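Local coordinates for xylanase and alpha-amylase inhibitor protein (Scadoxus multiflorus, PDB 3MU7) that inhibits xylanase and alpha-amylase and is built on the TIM-barrel fold of family 18 glycosyl hydrolases, at residues A6-Q11 against I32-T37; G75-P80 against D122-H127. All coordinates share one frame; numbering follows the deposited sequence.

Contact 1: A6-Q11 against I32-T37; sequences AVYWGQ and IGFLNT
Trp9 and Gly33 meet through their backbones, Gly33 N donating to Trp9 O at 2.9 Å, and the CA-H of Ile32 approaches the same oxygen. The amide of Gln11 adds a weak hydrogen bond to it from NE2, its chain bent at chi2 (67°). Above this backbone bond the packing is close: the rings of Tyr8 and Phe34, the latter preceded by a cis peptide bond, meet obliquely, planes 32° apart, with Tyr8 CE2 3.8 Å from Phe34 CE1, while Tyr8 OH bonds to Asp122. Gln11 NE2 touches the same phenylalanine at CE2. With an alanine in place of Phe34, the Tyr8 ring would probably lose this neighbour and the Gln11 amide one of its contacts. The loose side is at partly exposed Gln11, a loop residue that a water links to Gly33 by accepting from Gln11 NE2 at 3.0 Å and donating to Gly33 O. On the other face of the sheet Trp9 and Ile32 pack side by side, and the indole is stacked on His51. Strands 5-9 and 29-37, joined through helix 18-23 as a beta-alpha-beta unit, run parallel in the barrel wall between strands 248-254 and 69-76, with Leu35 on helix 86-101.

Contact 2: G75-P80 against D122-H127; sequences GGPAGP and DFHIEH
His124 carries its imidazole anti to the backbone N (chi1 -166°), which sets CD2 against the backbone of Gly76, 3.6 Å from its CA, with NE2 near the ring of Pro77 and ND1 hydrogen-bonded to Tyr8 OH. Glu126 takes the same kind of first torsion, which brings CG to 3.7 Å from Pro77 O; its CB lies 3.5 Å from Gly76 O, and the bend at chi2 turns the carboxylate elsewhere, OE1 bonding to Gln180. His127 instead places CG between its backbone N and carbonyl carbon (chi1 67°), which swings the ring toward the loop after strand 69-76. There Gly79 O meets the ring edge near its plane, 3.1 Å from His127 CE1. A water in the plane of that ring lies 2.8 Å from His127 ND1 and donates to Pro77 O, tying the two loops where they are more open to solvent. Tyr81 stacks on the same imidazole and takes the bond from NE2 on its own carbonyl.

Deeper in, Gly76 N donates to His124 O at 2.9 Å, a straight bond (169° at the hydrogen) that joins the strands in parallel. A side chain on Gly75 would strike His124 O; at Gly76 the backbone conformation would press one against the preceding carbonyl. Ile125 CD1 packs against Gly75 CA.

The setting is the C-terminal end of two adjacent TIM-barrel strands, where family 18 enzymes keep their active site. The segment DFHIE matches the end of the family's DXXDXDXE motif: Asp122 and Glu126 occupy conserved acidic positions, and His124 stands where the enzymes usually have an aspartate, a difference consistent with an inhibitor built on an enzyme scaffold.

How the contacts relate
From the N terminus the chain runs up strand 5-9, passes helix 18-23 and comes up again on strand 29-37, where contact 1 closes the first beta-alpha-beta unit. It then goes through the short strand 45-46 and helix 56-65 to strand 69-76, and contact 2 later closes the loop containing helix 86-101 on strand 120-125. The loops follow in series, neither nesting nor crossing. Contact 1 ties 5-9 to 29-37, contact 2 ties 69-76 to 120-125, and the pairing of 29-37 with 69-76 joins the two. They also meet in the barrel interior: Tyr8 OH probably hydrogen-bonds to Asp122 OD2 (2.6 Å) and to His124 ND1 (2.8 Å), linking strand 5-9 to strand 120-125.

Contact 1: A6-Q11 against I32-T37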
# COMPACT_ATOMS: atom_id res chain seq x y z
N ALA A 6 -2.43 2.42 7.79
CA ALA A 6 -1.47 1.73 6.94
C ALA A 6 -0.34 2.70 6.62
O ALA A 6 -0.58 3.89 6.40
CB ALA A 6 -2.14 1.26 5.66
N VAL A 7 0.89 2.22 6.58
CA VAL A 7 2.01 3.10 6.25
C VAL A 7 2.96 2.41 5.28
O VAL A 7 3.21 1.21 5.40
CB VAL A 7 2.74 3.57 7.55
CG1 VAL A 7 3.49 2.44 8.23
CG2 VAL A 7 3.67 4.75 7.26
N TYR A 8 3.47 3.17 4.32
CA TYR A 8 4.53 2.67 3.46
C TYR A 8 5.87 2.77 4.16
O TYR A 8 6.18 3.76 4.82
CB TYR A 8 4.56 3.43 2.14
CG TYR A 8 3.54 2.95 1.14
CD1 TYR A 8 2.27 3.51 1.08
CD2 TYR A 8 3.85 1.91 0.27
CE1 TYR A 8 1.33 3.07 0.15
CE2 TYR A 8 2.92 1.45 -0.67
CZ TYR A 8 1.66 2.04 -0.71
OH TYR A 8 0.72 1.62 -1.63
N TRP A 9 6.67 1.72 3.98
CA TRP A 9 8.02 1.63 4.53
C TRP A 9 8.96 1.23 3.40
O TRP A 9 8.53 0.56 2.45
CB TRP A 9 8.05 0.59 5.67
CG TRP A 9 9.38 0.52 6.35
CD1 TRP A 9 9.77 1.23 7.45
CD2 TRP A 9 10.52 -0.27 5.95
NE1 TRP A 9 11.07 0.92 7.77
CE2 TRP A 9 11.55 0.02 6.87
CE3 TRP A 9 10.75 -1.19 4.93
CZ2 TRP A 9 12.82 -0.58 6.78
CZ3 TRP A 9 12.01 -1.78 4.84
CH2 TRP A 9 13.02 -1.48 5.77
N GLY A 10 10.22 1.65 3.48
CA GLY A 10 11.23 1.21 2.53
C GLY A 10 11.77 2.30 1.63
O GLY A 10 12.57 2.02 0.74
N GLN A 11 11.33 3.54 1.87
CA GLN A 11 11.60 4.68 1.00
C GLN A 11 12.90 5.44 1.26
O GLN A 11 13.23 6.34 0.50
CB GLN A 11 10.41 5.66 1.03
CG GLN A 11 9.14 5.12 0.36
CD GLN A 11 8.51 3.94 1.12
OE1 GLN A 11 8.18 4.06 2.30
NE2 GLN A 11 8.33 2.83 0.43
N ILE A 32 5.80 -2.70 2.56
CA ILE A 32 7.17 -2.59 2.07
C ILE A 32 7.16 -2.25 0.58
O ILE A 32 6.61 -3.02 -0.22
CB ILE A 32 7.96 -3.90 2.29
CG1 ILE A 32 8.02 -4.27 3.77
CG2 ILE A 32 9.37 -3.77 1.69
CD1 ILE A 32 8.44 -5.71 4.01
N GLY A 33 7.74 -1.11 0.21
CA GLY A 33 7.82 -0.73 -1.20
C GLY A 33 9.27 -0.63 -1.64
O GLY A 33 10.08 -0.10 -0.89
N PHE A 34 9.63 -1.12 -2.83
CA PHE A 34 8.75 -1.67 -3.87
C PHE A 34 9.46 -2.74 -4.67
O PHE A 34 10.69 -2.69 -4.85
CB PHE A 34 8.34 -0.58 -4.87
CG PHE A 34 7.49 0.49 -4.28
CD1 PHE A 34 6.11 0.31 -4.17
CD2 PHE A 34 8.06 1.65 -3.78
CE1 PHE A 34 5.32 1.28 -3.58
CE2 PHE A 34 7.28 2.62 -3.18
CZ PHE A 34 5.90 2.44 -3.07
N LEU A 35 8.70 -3.70 -5.17
CA LEU A 35 9.16 -4.51 -6.30
C LEU A 35 8.87 -3.66 -7.53
O LEU A 35 7.75 -3.69 -8.06
CB LEU A 35 8.44 -5.86 -6.36
CG LEU A 35 9.07 -6.85 -7.35
CD1 LEU A 35 10.25 -7.56 -6.72
CD2 LEU A 35 8.05 -7.86 -7.84
N ASN A 36 9.85 -2.87 -7.93
CA ASN A 36 9.65 -1.85 -8.95
C ASN A 36 10.14 -2.24 -10.34
O ASN A 36 10.09 -1.42 -11.27
CB ASN A 36 10.31 -0.54 -8.52
CG ASN A 36 11.81 -0.56 -8.70
OD1 ASN A 36 12.44 -1.62 -8.63
ND2 ASN A 36 12.39 0.61 -8.97
N THR A 37 10.61 -3.47 -10.47
CA THR A 37 11.16 -3.97 -11.72
C THR A 37 10.56 -5.34 -12.00
O THR A 37 10.71 -6.26 -11.21
CB THR A 37 12.69 -4.10 -11.63
OG1 THR A 37 13.24 -2.83 -11.25
CG2 THR A 37 13.29 -4.52 -12.97
O HOH W 1 10.50 2.64 -1.57

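Contact 2: G75-P80 against D122-H127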
# COMPACT_ATOMS: atom_id res chain seq x y z
N GLY A 75 5.23 -2.29 -8.06
CA GLY A 75 5.20 -1.09 -8.90
C GLY A 75 5.90 0.05 -8.17
O GLY A 75 7.04 -0.02 -7.95
N GLY A 76 5.16 1.05 -7.76
CA GLY A 76 5.68 2.20 -7.07
C GLY A 76 5.56 3.49 -7.90
O GLY A 76 5.10 3.44 -9.02
N PRO A 77 5.99 4.61 -7.33
CA PRO A 77 5.80 5.90 -7.99
C PRO A 77 6.38 5.93 -9.39
O PRO A 77 5.80 6.55 -10.29
CB PRO A 77 6.52 6.87 -7.06
CG PRO A 77 6.45 6.24 -5.73
CD PRO A 77 6.53 4.76 -5.96
N ALA A 78 7.50 5.25 -9.58
CA ALA A 78 8.14 5.11 -10.89
C ALA A 78 8.98 3.85 -10.90
O ALA A 78 9.20 3.22 -9.86
CB ALA A 78 8.99 6.35 -11.20
N GLY A 79 9.46 3.46 -12.07
CA GLY A 79 10.32 2.30 -12.17
C GLY A 79 10.04 1.54 -13.45
O GLY A 79 8.99 1.74 -14.07
N PRO A 80 10.97 0.66 -13.84
CA PRO A 80 10.83 -0.09 -15.07
C PRO A 80 9.99 -1.33 -14.82
O PRO A 80 10.49 -2.46 -14.80
CB PRO A 80 12.28 -0.46 -15.40
CG PRO A 80 12.93 -0.59 -14.08
CD PRO A 80 12.23 0.35 -13.15
N ASP A 122 0.36 -5.50 -2.33
CA ASP A 122 -0.22 -4.20 -2.60
C ASP A 122 0.09 -3.78 -4.04
O ASP A 122 1.25 -3.76 -4.45
CB ASP A 122 0.36 -3.19 -1.62
CG ASP A 122 -0.09 -1.77 -1.88
OD1 ASP A 122 -1.30 -1.50 -1.76
OD2 ASP A 122 0.78 -0.92 -2.17
N PHE A 123 -0.95 -3.45 -4.80
CA PHE A 123 -0.82 -3.01 -6.20
C PHE A 123 -0.67 -1.49 -6.22
O PHE A 123 -1.67 -0.76 -6.19
CB PHE A 123 -2.07 -3.38 -7.01
CG PHE A 123 -2.15 -4.83 -7.44
CD1 PHE A 123 -2.54 -5.13 -8.75
CD2 PHE A 123 -1.90 -5.88 -6.57
CE1 PHE A 123 -2.67 -6.46 -9.18
CE2 PHE A 123 -2.03 -7.21 -6.99
CZ PHE A 123 -2.41 -7.49 -8.30
N HIS A 124 0.56 -1.01 -6.29
CA HIS A 124 0.82 0.44 -6.38
C HIS A 124 1.23 0.76 -7.83
O HIS A 124 2.33 1.24 -8.11
CB HIS A 124 1.91 0.84 -5.37
CG HIS A 124 2.03 2.32 -5.14
ND1 HIS A 124 1.76 2.90 -3.91
CD2 HIS A 124 2.43 3.34 -5.95
CE1 HIS A 124 1.97 4.20 -3.98
NE2 HIS A 124 2.38 4.49 -5.20
N ILE A 125 0.31 0.47 -8.75
CA ILE A 125 0.57 0.60 -10.18
C ILE A 125 0.27 2.02 -10.62
O ILE A 125 -0.90 2.44 -10.63
CB ILE A 125 -0.25 -0.43 -10.99
CG1 ILE A 125 -0.03 -1.86 -10.46
CG2 ILE A 125 0.05 -0.31 -12.48
CD1 ILE A 125 1.44 -2.29 -10.33
N GLU A 126 1.32 2.74 -10.98
CA GLU A 126 1.23 4.17 -11.24
C GLU A 126 1.34 4.52 -12.72
O GLU A 126 1.16 5.68 -13.09
CB GLU A 126 2.29 4.91 -10.41
CG GLU A 126 2.08 6.42 -10.28
CD GLU A 126 0.83 6.81 -9.44
OE1 GLU A 126 0.74 6.39 -8.24
OE2 GLU A 126 0.01 7.54 -9.96
N HIS A 127 1.64 3.55 -13.57
CA HIS A 127 1.72 3.74 -15.01
C HIS A 127 1.48 2.41 -15.69
O HIS A 127 1.65 1.38 -15.12
CB HIS A 127 3.09 4.32 -15.42
CG HIS A 127 4.23 3.38 -15.19
ND1 HIS A 127 5.16 3.55 -14.21
CD2 HIS A 127 4.57 2.24 -15.84
CE1 HIS A 127 6.04 2.58 -14.28
NE2 HIS A 127 5.68 1.75 -15.22
O HOH W 2 4.91 5.88 -12.74